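Cytochrome c (Chlorobaculum tepidum, PDB 3A9F) carries electrons through a single covalently bound heme c, probably passing them to the P840 photosynthetic reaction centre of this green sulfur bacterium. Local coordinates at residues A30-V34 / T83-L88; V65-Q69 / D78-I84; F51-K56 / L88-F92. All coordinates share one frame; numbering follows the deposited sequence. Where two conformers were deposited one is given.

Contact 1: residues A30-V34 / T83-L88; sequences AKKLV and TIGIWL
Val-34 and Ala-30 meet Thr-83, Ile-84 and Trp-87 where helix 27-37 crosses helix 78-91, the roughly perpendicular pairing of N- and C-terminal helices characteristic of the class I cytochrome c fold. The short segments run at 108° to each other, and their axes come within 8.7 Å. No hydrogen bond spans the interface, so its cohesion is apolar. The tight part is built on small groups: the single CB of Ala-30 sits 3.6 Å from CG2 of Thr-83 and also touches CB of Trp-87. Thr-83 presents its methyl rather than its hydroxyl here, because CG2 stands anti to the backbone N while OG1 is turned back beside it (chi1 -64°). Deeper in, the two branches of Val-34 divide the work. CG2 reaches CE3 of Trp-87 at 3.9 Å and also lies against CA, CG1 and CG2 of Ile-84; CG1 makes a longer contact, 4.2 Å, with CD2 of Leu-88. Ile-84 and Leu-88 touch the heme as well, which places this buried side next to the cofactor. Leu-33 begins the looser margin, where its CD2 meets the Thr-83 methyl and its CG stays 4.4 Å from CG1 of Ile-84. At the solvent side Lys-31 lies alongside Trp-87, both side chains pointing the same way. Its chain is extended as far as CE and bends only at the last torsion, so that the aliphatic part follows the indole while the ammonium leads away, weakly paired with Asp-35. CG and CD of Lys-31 pass by CZ2, but the CH-pi contact belongs to CB, which stands 3.9 Å from the centroid of the five-membered ring of Trp-87, 30° off its normal.

Contact 2: residues V65-Q69 / D78-I84; sequences VKRMQ and DDDAKTI. With HEC (heme c), chain C.
Val-65 faces Ala-81 where helix segments 65-69 and 78-84 run roughly antiparallel, at 150°, with axes 10.1 Å apart at closest approach. The apolar part of this interface is small: CG1 of Val-65 lies 3.8 Å from CB of Ala-81, and its other branch, CG2, touches CG2 of Ile-84, a methyl that also approaches the heme vinyl-derived carbon CBB. Toward the surface the contact becomes polar and centres on OD1 of Asp-78. NE2 of Gln-69 donates to this oxygen at 2.9 Å with an N-H...O angle of 153°, arriving on the anti side and 30° out of the carboxylate plane; amide and carboxylate are turned almost perpendicular. NZ of Lys-66 forms a salt bridge to the same OD1 at 3.0 Å. Two successive bends, at chi2 and chi3, fold the lysine chain so that its CD passes over the Ala-81 methyl and NZ also meets OE1 of Gln-69, in the carbonyl plane on a lone pair, at 2.7 Å. A water bridges NZ to the backbone O of Asp-78, while NE2 has a further acceptor in Ile-76 O, so both ends of the Gln-69 amide are used. Replacing Gln-69 by a leucine would probably leave Asp-78 OD1 with the lysine as its one side-chain partner here and let the Lys-66 ammonium swing more freely. From the same helical segment Met-68 is directed to the heme, its SD binding the iron at 2.3 Å as axial ligand, with His-42 as the other. Helix 61-70 thus packs against both the heme and helix 78-91, which itself reaches the heme through Ile-84; the Thr-83 and Asp-80 side chains of helix 78-91 touch helix 27-37.

Contact 3: residues F51-K56 / L88-F92; sequences FRTKYK and LHEKF. With HEC (heme c), chain C.
Arg-52 lays its guanidinium flat on the Phe-92 ring, the planes 11° apart and the centres separated by 4.0 Å, a stack with cation-pi character. One face of the ring carries NH2 over its centre, and CE2 of the ring lies over the middle of the guanidinium. At the edge of that group, in its plane, NE and NH2 both grip OXT of the C-terminal carboxylate; the NH2 bond is the shorter at 2.9 Å. The same residue therefore supplies both the ring and the charge. Phe-51 meets Phe-92 obliquely, CD2 to CD2 at 3.4 Å, and has the heme methyl CMA near its edge; its CZ touches CB of Leu-88. In the plane of the Tyr-55 ring, OH donates to heme propionate O2A at 2.6 Å, and NZ of Lys-54 bonds to the same oxygen. Lys-56, extended all the way beyond CG, carries NZ to the end of the final helix. There it bonds to Phe-92 O at 2.7 Å, in the carbonyl plane on a lone pair, to Leu-88 O, and weakly to His-89 O. Carbonyls at a helix C terminus and a terminal carboxylate probably favour the charged ammonium. Helix 48-56, which closes in a pi-type turn, thus joins the C-terminal end of the cytochrome c fold to the propionate side of its heme pocket.

From the N terminus, helix 27-37 comes first and pairs with helix 78-91 in contact 1, closing a loop of 48 residues that contains helices 48-56 and 61-70. Contact 3 starts within that loop, on helix 48-56, and ends at the C terminus beyond it, so the two contacts cross along the chain. Contact 2 closes only eight residues, between helices 61-70 and 78-91, and nests within both larger loops. All three contacts use helix 78-91. Contacts 1 and 2 share Thr-83 and Ile-84, contacts 1 and 3 share Leu-88, and CZ3 of Trp-87 packs 3.6 Å from CD1 of Phe-92. Contacts 2 and 3 both reach the heme.

Contact 1: residues A30-V34 / T83-L88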
loop_
_atom_site.group_PDB
_atom_site.type_symbol
_atom_site.label_atom_id
_atom_site.label_comp_id
_atom_site.label_asym_id
_atom_site.label_seq_id
_atom_site.Cartn_x
_atom_site.Cartn_y
_atom_site.Cartn_z
ATOM N N ALA A 30 10.365 1.329 2.780
ATOM C CA ALA A 30 8.924 1.207 2.537
ATOM C C ALA A 30 8.611 -0.023 1.704
ATOM O O ALA A 30 7.675 -0.754 2.012
ATOM C CB ALA A 30 8.388 2.453 1.858
ATOM N N LYS A 31 9.422 -0.292 0.678
ATOM C CA LYS A 31 9.211 -1.476 -0.157
ATOM C C LYS A 31 9.323 -2.748 0.674
ATOM O O LYS A 31 8.556 -3.697 0.475
ATOM C CB LYS A 31 10.233 -1.515 -1.300
ATOM C CG LYS A 31 10.047 -2.691 -2.281
ATOM C CD LYS A 31 11.136 -2.661 -3.367
ATOM C CE LYS A 31 10.998 -3.813 -4.347
ATOM N NZ LYS A 31 11.408 -5.101 -3.726
ATOM N N LYS A 32 10.267 -2.778 1.610
ATOM C CA LYS A 32 10.416 -3.945 2.471
ATOM C C LYS A 32 9.159 -4.161 3.299
ATOM O O LYS A 32 8.710 -5.303 3.452
ATOM C CB LYS A 32 11.647 -3.795 3.361
ATOM C CG LYS A 32 12.932 -3.892 2.575
ATOM C CD LYS A 32 14.147 -3.726 3.460
ATOM C CE LYS A 32 15.430 -3.761 2.612
ATOM N NZ LYS A 32 16.639 -3.568 3.436
ATOM N N LEU A 33 8.577 -3.081 3.812
ATOM C CA LEU A 33 7.356 -3.193 4.602
ATOM C C LEU A 33 6.156 -3.654 3.759
ATOM O O LEU A 33 5.363 -4.468 4.213
ATOM C CB LEU A 33 7.075 -1.870 5.301
ATOM C CG LEU A 33 5.967 -1.921 6.373
ATOM C CD1 LEU A 33 6.230 -2.962 7.472
ATOM C CD2 LEU A 33 5.750 -0.528 6.936
ATOM N N VAL A 34 6.047 -3.152 2.530
ATOM C CA VAL A 34 5.035 -3.648 1.588
ATOM C C VAL A 34 5.208 -5.146 1.372
ATOM O O VAL A 34 4.232 -5.908 1.405
ATOM C CB VAL A 34 5.108 -2.898 0.223
ATOM C CG1 VAL A 34 4.175 -3.541 -0.796
ATOM C CG2 VAL A 34 4.783 -1.423 0.402
ATOM N N THR A 83 2.887 4.205 5.344
ATOM C CA THR A 83 4.104 3.884 4.584
ATOM C C THR A 83 3.789 3.095 3.324
ATOM O O THR A 83 4.311 3.380 2.248
ATOM C CB THR A 83 5.056 3.118 5.500
ATOM O OG1 THR A 83 5.436 3.979 6.580
ATOM C CG2 THR A 83 6.298 2.623 4.759
ATOM N N ILE A 84 2.943 2.085 3.475
ATOM C CA ILE A 84 2.589 1.210 2.378
ATOM C C ILE A 84 1.851 1.983 1.299
ATOM O O ILE A 84 2.144 1.824 0.114
ATOM C CB ILE A 84 1.748 0.018 2.903
ATOM C CG1 ILE A 84 2.644 -0.912 3.722
ATOM C CG2 ILE A 84 1.057 -0.732 1.732
ATOM C CD1 ILE A 84 1.877 -1.928 4.572
ATOM N N GLY A 85 0.910 2.832 1.698
ATOM C CA GLY A 85 0.178 3.638 0.715
ATOM C C GLY A 85 1.087 4.552 -0.091
ATOM O O GLY A 85 0.929 4.682 -1.301
ATOM N N ILE A 86 2.033 5.193 0.590
ATOM C CA ILE A 86 2.972 6.063 -0.112
ATOM C C ILE A 86 3.774 5.268 -1.140
ATOM O O ILE A 86 3.886 5.677 -2.292
ATOM C CB ILE A 86 3.909 6.768 0.879
ATOM C CG1 ILE A 86 3.129 7.820 1.683
ATOM C CG2 ILE A 86 5.095 7.412 0.124
ATOM C CD1 ILE A 86 3.854 8.272 2.964
ATOM N N TRP A 87 4.318 4.123 -0.742
ATOM C CA TRP A 87 5.142 3.356 -1.676
ATOM C C TRP A 87 4.300 2.844 -2.843
ATOM O O TRP A 87 4.710 2.956 -4.004
ATOM C CB TRP A 87 5.874 2.191 -0.982
ATOM C CG TRP A 87 6.885 1.579 -1.896
ATOM C CD1 TRP A 87 8.192 1.960 -2.036
ATOM C CD2 TRP A 87 6.663 0.545 -2.852
ATOM N NE1 TRP A 87 8.803 1.209 -3.006
ATOM C CE2 TRP A 87 7.888 0.334 -3.528
ATOM C CE3 TRP A 87 5.553 -0.244 -3.193
ATOM C CZ2 TRP A 87 8.036 -0.634 -4.529
ATOM C CZ3 TRP A 87 5.697 -1.204 -4.189
ATOM C CH2 TRP A 87 6.933 -1.387 -4.848
ATOM N N LEU A 88 3.128 2.275 -2.557
ATOM C CA LEU A 88 2.300 1.771 -3.654
ATOM C C LEU A 88 1.892 2.908 -4.595
ATOM O O LEU A 88 1.916 2.739 -5.827
ATOM C CB LEU A 88 1.060 1.076 -3.127
ATOM C CG LEU A 88 1.308 -0.251 -2.428
ATOM C CD1 LEU A 88 0.031 -0.663 -1.685
ATOM C CD2 LEU A 88 1.769 -1.332 -3.424
#

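Contact 2: residues V65-Q69 / D78-I84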
loop_
_atom_site.group_PDB
_atom_site.type_symbol
_atom_site.label_atom_id
_atom_site.label_comp_id
_atom_site.label_asym_id
_atom_site.label_seq_id
_atom_site.Cartn_x
_atom_site.Cartn_y
_atom_site.Cartn_z
ATOM N N VAL A 65 -5.729 -0.124 1.005
ATOM C CA VAL A 65 -4.788 -0.469 2.085
ATOM C C VAL A 65 -5.531 -0.512 3.416
ATOM O O VAL A 65 -5.321 -1.441 4.219
ATOM C CB VAL A 65 -3.607 0.502 2.108
ATOM C CG1 VAL A 65 -2.742 0.291 3.340
ATOM C CG2 VAL A 65 -2.770 0.336 0.824
ATOM N N LYS A 66 -6.418 0.464 3.638
ATOM C CA LYS A 66 -7.190 0.503 4.875
ATOM C C LYS A 66 -8.193 -0.662 4.965
ATOM O O LYS A 66 -8.435 -1.191 6.059
ATOM C CB LYS A 66 -7.867 1.872 5.068
ATOM C CG LYS A 66 -6.881 3.058 5.230
ATOM C CD LYS A 66 -5.929 3.003 6.439
ATOM C CE LYS A 66 -6.625 3.369 7.741
ATOM N NZ LYS A 66 -5.666 3.405 8.894
ATOM N N ARG A 67 -8.751 -1.086 3.828
ATOM C CA ARG A 67 -9.612 -2.264 3.817
ATOM C C ARG A 67 -8.828 -3.492 4.262
ATOM O O ARG A 67 -9.277 -4.249 5.130
ATOM C CB ARG A 67 -10.203 -2.489 2.433
ATOM C CG ARG A 67 -11.241 -3.571 2.403
ATOM C CD ARG A 67 -11.948 -3.556 1.075
ATOM N NE ARG A 67 -12.672 -2.309 0.848
ATOM C CZ ARG A 67 -13.138 -1.916 -0.332
ATOM N NH1 ARG A 67 -12.949 -2.666 -1.407
ATOM N NH2 ARG A 67 -13.788 -0.769 -0.443
ATOM N N MET A 68 -7.646 -3.687 3.683
ATOM C CA MET A 68 -6.806 -4.812 4.086
ATOM C C MET A 68 -6.424 -4.734 5.564
ATOM O O MET A 68 -6.472 -5.739 6.285
ATOM C CB MET A 68 -5.568 -4.894 3.190
ATOM C CG MET A 68 -5.910 -5.053 1.718
ATOM S SD MET A 68 -6.683 -6.676 1.398
ATOM C CE MET A 68 -8.019 -6.086 0.355
ATOM N N GLN A 69 -6.088 -3.536 6.025
ATOM C CA GLN A 69 -5.757 -3.358 7.427
ATOM C C GLN A 69 -6.870 -3.838 8.344
ATOM O O GLN A 69 -6.609 -4.453 9.384
ATOM C CB GLN A 69 -5.464 -1.898 7.720
ATOM C CG GLN A 69 -5.192 -1.630 9.212
ATOM C CD GLN A 69 -4.973 -0.186 9.527
ATOM O OE1 GLN A 69 -5.401 0.679 8.791
ATOM N NE2 GLN A 69 -4.286 0.085 10.621
ATOM N N ASP A 78 -1.563 1.571 11.832
ATOM C CA ASP A 78 -1.846 2.815 11.114
ATOM C C ASP A 78 -0.589 3.370 10.440
ATOM O O ASP A 78 -0.648 3.870 9.309
ATOM C CB ASP A 78 -2.466 3.877 12.031
ATOM C CG ASP A 78 -3.928 3.592 12.362
ATOM O OD1 ASP A 78 -4.583 2.785 11.670
ATOM O OD2 ASP A 78 -4.423 4.210 13.325
ATOM N N ASP A 79 0.550 3.306 11.127
ATOM C CA ASP A 79 1.795 3.762 10.508
ATOM C C ASP A 79 2.209 2.897 9.323
ATOM O O ASP A 79 2.668 3.413 8.302
ATOM C CB ASP A 79 2.920 3.834 11.521
ATOM C CG ASP A 79 2.806 5.018 12.416
ATOM O OD1 ASP A 79 2.421 6.093 11.925
ATOM O OD2 ASP A 79 3.129 4.873 13.611
ATOM N N ASP A 80 2.032 1.584 9.438
ATOM C CA ASP A 80 2.324 0.708 8.308
ATOM C C ASP A 80 1.464 1.131 7.112
ATOM O O ASP A 80 1.938 1.170 5.977
ATOM C CB ASP A 80 1.950 -0.754 8.603
ATOM C CG ASP A 80 2.820 -1.453 9.626
ATOM O OD1 ASP A 80 3.918 -0.978 9.937
ATOM O OD2 ASP A 80 2.376 -2.554 10.093
ATOM N N ALA A 81 0.181 1.413 7.357
ATOM C CA ALA A 81 -0.725 1.751 6.268
ATOM C C ALA A 81 -0.279 3.027 5.577
ATOM O O ALA A 81 -0.378 3.124 4.355
ATOM C CB ALA A 81 -2.145 1.884 6.777
ATOM N N LYS A 82 0.227 3.999 6.343
ATOM C CA LYS A 82 0.720 5.238 5.730
ATOM C C LYS A 82 1.918 4.960 4.827
ATOM O O LYS A 82 1.966 5.404 3.669
ATOM C CB LYS A 82 1.113 6.248 6.811
ATOM C CG LYS A 82 -0.059 6.827 7.593
ATOM C CD LYS A 82 0.491 7.638 8.760
ATOM C CE LYS A 82 -0.531 8.398 9.552
ATOM N NZ LYS A 82 0.157 9.124 10.651
ATOM N N THR A 83 2.887 4.205 5.344
ATOM C CA THR A 83 4.104 3.884 4.584
ATOM C C THR A 83 3.789 3.095 3.324
ATOM O O THR A 83 4.311 3.380 2.248
ATOM C CB THR A 83 5.056 3.118 5.500
ATOM O OG1 THR A 83 5.436 3.979 6.580
ATOM C CG2 THR A 83 6.298 2.623 4.759
ATOM N N ILE A 84 2.943 2.085 3.475
ATOM C CA ILE A 84 2.589 1.210 2.378
ATOM C C ILE A 84 1.851 1.983 1.299
ATOM O O ILE A 84 2.144 1.824 0.114
ATOM C CB ILE A 84 1.748 0.018 2.903
ATOM C CG1 ILE A 84 2.644 -0.912 3.722
ATOM C CG2 ILE A 84 1.057 -0.732 1.732
ATOM C CD1 ILE A 84 1.877 -1.928 4.572
HETATM FE FE HEC C . -5.335 -8.150 0.266
HETATM C CHA HEC C . -7.818 -8.885 -1.951
HETATM C CHB HEC C . -4.134 -5.764 -1.905
HETATM C CHC HEC C . -2.818 -7.435 2.446
HETATM C CHD HEC C . -6.606 -10.401 2.483
HETATM N NA HEC C . -5.871 -7.469 -1.553
HETATM C C1A HEC C . -6.948 -7.897 -2.310
HETATM C C2A HEC C . -7.023 -7.119 -3.527
HETATM C C3A HEC C . -6.006 -6.236 -3.493
HETATM C C4A HEC C . -5.259 -6.460 -2.283
HETATM C CMA HEC C . -5.604 -5.177 -4.537
HETATM C CAA HEC C . -8.109 -7.286 -4.604
HETATM C CBA HEC C . -9.307 -6.411 -4.243
HETATM C CGA HEC C . -10.334 -6.395 -5.339
HETATM O O1A HEC C . -10.554 -7.437 -5.994
HETATM O O2A HEC C . -10.934 -5.328 -5.554
HETATM N NB HEC C . -3.727 -6.892 0.249
HETATM C C1B HEC C . -3.466 -5.935 -0.716
HETATM C C2B HEC C . -2.387 -5.096 -0.247
HETATM C C3B HEC C . -2.035 -5.554 0.966
HETATM C C4B HEC C . -2.860 -6.680 1.298
HETATM C CMB HEC C . -1.860 -3.894 -1.059
HETATM C CAB HEC C . -1.018 -5.032 1.985
HETATM C CBB HEC C . -1.530 -3.673 2.530
HETATM N NC HEC C . -4.808 -8.813 2.111
HETATM C C1C HEC C . -3.703 -8.410 2.830
HETATM C C2C HEC C . -3.645 -9.167 4.050
HETATM C C3C HEC C . -4.689 -10.029 4.049
HETATM C C4C HEC C . -5.447 -9.780 2.851
HETATM C CMC HEC C . -2.498 -9.060 5.060
HETATM C CAC HEC C . -5.104 -11.096 5.088
HETATM C CBC HEC C . -5.273 -10.533 6.522
HETATM N ND HEC C . -6.945 -9.427 0.258
HETATM C C1D HEC C . -7.306 -10.247 1.316
HETATM C C2D HEC C . -8.524 -10.949 0.994
HETATM C C3D HEC C . -8.890 -10.489 -0.366
HETATM C C4D HEC C . -7.878 -9.549 -0.760
HETATM C CMD HEC C . -9.228 -11.925 1.919
HETATM C CAD HEC C . -10.113 -10.943 -1.165
HETATM C CBD HEC C . -11.360 -10.191 -0.717
HETATM C CGD HEC C . -11.270 -8.770 -1.186
HETATM O O1D HEC C . -11.250 -8.535 -2.419
HETATM O O2D HEC C . -11.184 -7.875 -0.309
HETATM O O HOH W 1 -3.231 4.918 8.551
#

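Contact 3: residues F51-K56 / L88-F92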
loop_
_atom_site.group_PDB
_atom_site.type_symbol
_atom_site.label_atom_id
_atom_site.label_comp_id
_atom_site.label_asym_id
_atom_site.label_seq_id
_atom_site.Cartn_x
_atom_site.Cartn_y
_atom_site.Cartn_z
ATOM N N PHE A 51 -4.871 -4.189 -8.731
ATOM C CA PHE A 51 -4.488 -3.059 -7.905
ATOM C C PHE A 51 -4.231 -1.813 -8.749
ATOM O O PHE A 51 -4.724 -0.725 -8.432
ATOM C CB PHE A 51 -3.258 -3.366 -7.056
ATOM C CG PHE A 51 -2.775 -2.174 -6.301
ATOM C CD1 PHE A 51 -3.416 -1.770 -5.138
ATOM C CD2 PHE A 51 -1.744 -1.385 -6.812
ATOM C CE1 PHE A 51 -2.990 -0.631 -4.451
ATOM C CE2 PHE A 51 -1.313 -0.249 -6.128
ATOM C CZ PHE A 51 -1.943 0.128 -4.953
ATOM N N ARG A 52 -3.442 -1.977 -9.807
ATOM C CA ARG A 52 -3.064 -0.834 -10.648
ATOM C C ARG A 52 -4.271 -0.207 -11.323
ATOM O O ARG A 52 -4.414 1.013 -11.325
ATOM C CB ARG A 52 -1.997 -1.241 -11.665
ATOM C CG ARG A 52 -0.632 -1.489 -11.051
ATOM C CD ARG A 52 0.420 -1.780 -12.103
ATOM N NE ARG A 52 1.713 -2.048 -11.481
ATOM C CZ ARG A 52 2.243 -3.259 -11.326
ATOM N NH1 ARG A 52 1.614 -4.341 -11.779
ATOM N NH2 ARG A 52 3.422 -3.389 -10.729
ATOM N N THR A 53 -5.141 -1.032 -11.899
ATOM C CA THR A 53 -6.267 -0.511 -12.684
ATOM C C THR A 53 -7.409 0.004 -11.808
ATOM O O THR A 53 -7.983 1.057 -12.081
ATOM C CB THR A 53 -6.806 -1.549 -13.694
ATOM O OG1 THR A 53 -7.349 -2.663 -12.989
ATOM C CG2 THR A 53 -5.700 -2.030 -14.621
ATOM N N LYS A 54 -7.719 -0.717 -10.736
ATOM C CA LYS A 54 -8.885 -0.403 -9.921
ATOM C C LYS A 54 -8.610 0.625 -8.828
ATOM O O LYS A 54 -9.503 1.379 -8.449
ATOM C CB LYS A 54 -9.464 -1.694 -9.328
ATOM C CG LYS A 54 -10.735 -1.536 -8.509
ATOM C CD LYS A 54 -11.358 -2.905 -8.230
ATOM C CE LYS A 54 -12.581 -2.796 -7.343
ATOM N NZ LYS A 54 -13.143 -4.156 -7.066
ATOM N N TYR A 55 -7.389 0.631 -8.293
ATOM C CA TYR A 55 -7.084 1.467 -7.137
ATOM C C TYR A 55 -6.045 2.536 -7.416
ATOM O O TYR A 55 -6.289 3.702 -7.134
ATOM C CB TYR A 55 -6.702 0.602 -5.925
ATOM C CG TYR A 55 -7.816 -0.338 -5.521
ATOM C CD1 TYR A 55 -8.956 0.142 -4.878
ATOM C CD2 TYR A 55 -7.743 -1.701 -5.802
ATOM C CE1 TYR A 55 -10.003 -0.710 -4.525
ATOM C CE2 TYR A 55 -8.780 -2.560 -5.442
ATOM C CZ TYR A 55 -9.894 -2.067 -4.796
ATOM O OH TYR A 55 -10.919 -2.924 -4.470
ATOM N N LYS A 56 -4.898 2.158 -7.968
ATOM C CA LYS A 56 -3.864 3.155 -8.241
ATOM C C LYS A 56 -4.294 4.179 -9.287
ATOM O O LYS A 56 -4.156 5.388 -9.068
ATOM C CB LYS A 56 -2.532 2.506 -8.610
ATOM C CG LYS A 56 -1.412 3.523 -8.748
ATOM C CD LYS A 56 -0.064 2.865 -8.805
ATOM C CE LYS A 56 0.987 3.917 -9.070
ATOM N NZ LYS A 56 2.343 3.487 -8.685
ATOM N N LEU A 88 3.128 2.275 -2.557
ATOM C CA LEU A 88 2.300 1.771 -3.654
ATOM C C LEU A 88 1.892 2.908 -4.595
ATOM O O LEU A 88 1.916 2.739 -5.827
ATOM C CB LEU A 88 1.060 1.076 -3.127
ATOM C CG LEU A 88 1.308 -0.251 -2.428
ATOM C CD1 LEU A 88 0.031 -0.663 -1.685
ATOM C CD2 LEU A 88 1.769 -1.332 -3.424
ATOM N N HIS A 89 1.537 4.063 -4.026
ATOM C CA HIS A 89 1.108 5.187 -4.846
ATOM C C HIS A 89 2.245 5.683 -5.752
ATOM O O HIS A 89 2.031 5.952 -6.944
ATOM C CB HIS A 89 0.574 6.316 -3.959
ATOM C CG HIS A 89 0.162 7.526 -4.726
ATOM N ND1 HIS A 89 0.676 8.774 -4.466
ATOM C CD2 HIS A 89 -0.689 7.672 -5.769
ATOM C CE1 HIS A 89 0.150 9.644 -5.312
ATOM N NE2 HIS A 89 -0.683 9.001 -6.110
ATOM N N GLU A 90 3.455 5.803 -5.204
ATOM C CA GLU A 90 4.552 6.459 -5.934
ATOM C C GLU A 90 5.444 5.537 -6.754
ATOM O O GLU A 90 6.078 5.996 -7.712
ATOM C CB GLU A 90 5.398 7.303 -4.980
ATOM C CG GLU A 90 4.559 8.389 -4.300
ATOM C CD GLU A 90 5.339 9.545 -3.689
ATOM O OE1 GLU A 90 6.566 9.660 -3.903
ATOM O OE2 GLU A 90 4.698 10.356 -2.988
ATOM N N LYS A 91 5.478 4.248 -6.409
ATOM C CA LYS A 91 6.476 3.334 -6.979
ATOM C C LYS A 91 5.953 2.050 -7.619
ATOM O O LYS A 91 6.645 1.465 -8.455
ATOM C CB LYS A 91 7.508 2.940 -5.917
ATOM C CG LYS A 91 8.308 4.080 -5.299
ATOM C CD LYS A 91 9.236 4.732 -6.306
ATOM C CE LYS A 91 10.068 5.785 -5.615
ATOM N NZ LYS A 91 10.861 6.572 -6.590
ATOM N N PHE A 92 4.767 1.594 -7.240
ATOM C CA PHE A 92 4.324 0.263 -7.695
ATOM C C PHE A 92 3.909 0.223 -9.168
ATOM O O PHE A 92 3.202 1.129 -9.614
ATOM C CB PHE A 92 3.199 -0.253 -6.812
ATOM C CG PHE A 92 2.831 -1.699 -7.075
ATOM C CD1 PHE A 92 3.758 -2.721 -6.876
ATOM C CD2 PHE A 92 1.551 -2.033 -7.488
ATOM C CE1 PHE A 92 3.411 -4.059 -7.103
ATOM C CE2 PHE A 92 1.196 -3.370 -7.717
ATOM C CZ PHE A 92 2.130 -4.373 -7.518
ATOM O OXT PHE A 92 4.242 -0.707 -9.929
HETATM FE FE HEC C . -5.335 -8.150 0.266
HETATM C CHA HEC C . -7.818 -8.885 -1.951
HETATM C CHB HEC C . -4.134 -5.764 -1.905
HETATM C CHC HEC C . -2.818 -7.435 2.446
HETATM C CHD HEC C . -6.606 -10.401 2.483
HETATM N NA HEC C . -5.871 -7.469 -1.553
HETATM C C1A HEC C . -6.948 -7.897 -2.310
HETATM C C2A HEC C . -7.023 -7.119 -3.527
HETATM C C3A HEC C . -6.006 -6.236 -3.493
HETATM C C4A HEC C . -5.259 -6.460 -2.283
HETATM C CMA HEC C . -5.604 -5.177 -4.537
HETATM C CAA HEC C . -8.109 -7.286 -4.604
HETATM C CBA HEC C . -9.307 -6.411 -4.243
HETATM C CGA HEC C . -10.334 -6.395 -5.339
HETATM O O1A HEC C . -10.554 -7.437 -5.994
HETATM O O2A HEC C . -10.934 -5.328 -5.554
HETATM N NB HEC C . -3.727 -6.892 0.249
HETATM C C1B HEC C . -3.466 -5.935 -0.716
HETATM C C2B HEC C . -2.387 -5.096 -0.247
HETATM C C3B HEC C . -2.035 -5.554 0.966
HETATM C C4B HEC C . -2.860 -6.680 1.298
HETATM C CMB HEC C . -1.860 -3.894 -1.059
HETATM C CAB HEC C . -1.018 -5.032 1.985
HETATM C CBB HEC C . -1.530 -3.673 2.530
HETATM N NC HEC C . -4.808 -8.813 2.111
HETATM C C1C HEC C . -3.703 -8.410 2.830
HETATM C C2C HEC C . -3.645 -9.167 4.050
HETATM C C3C HEC C . -4.689 -10.029 4.049
HETATM C C4C HEC C . -5.447 -9.780 2.851
HETATM C CMC HEC C . -2.498 -9.060 5.060
HETATM C CAC HEC C . -5.104 -11.096 5.088
HETATM C CBC HEC C . -5.273 -10.533 6.522
HETATM N ND HEC C . -6.945 -9.427 0.258
HETATM C C1D HEC C . -7.306 -10.247 1.316
HETATM C C2D HEC C . -8.524 -10.949 0.994
HETATM C C3D HEC C . -8.890 -10.489 -0.366
HETATM C C4D HEC C . -7.878 -9.549 -0.760
HETATM C CMD HEC C . -9.228 -11.925 1.919
HETATM C CAD HEC C . -10.113 -10.943 -1.165
HETATM C CBD HEC C . -11.360 -10.191 -0.717
HETATM C CGD HEC C . -11.270 -8.770 -1.186
HETATM O O1D HEC C . -11.250 -8.535 -2.419
HETATM O O2D HEC C . -11.184 -7.875 -0.309
HETATM O O HOH W 2 1.799 1.276 -11.956
HETATM O O HOH W 3 4.097 5.171 -10.068
#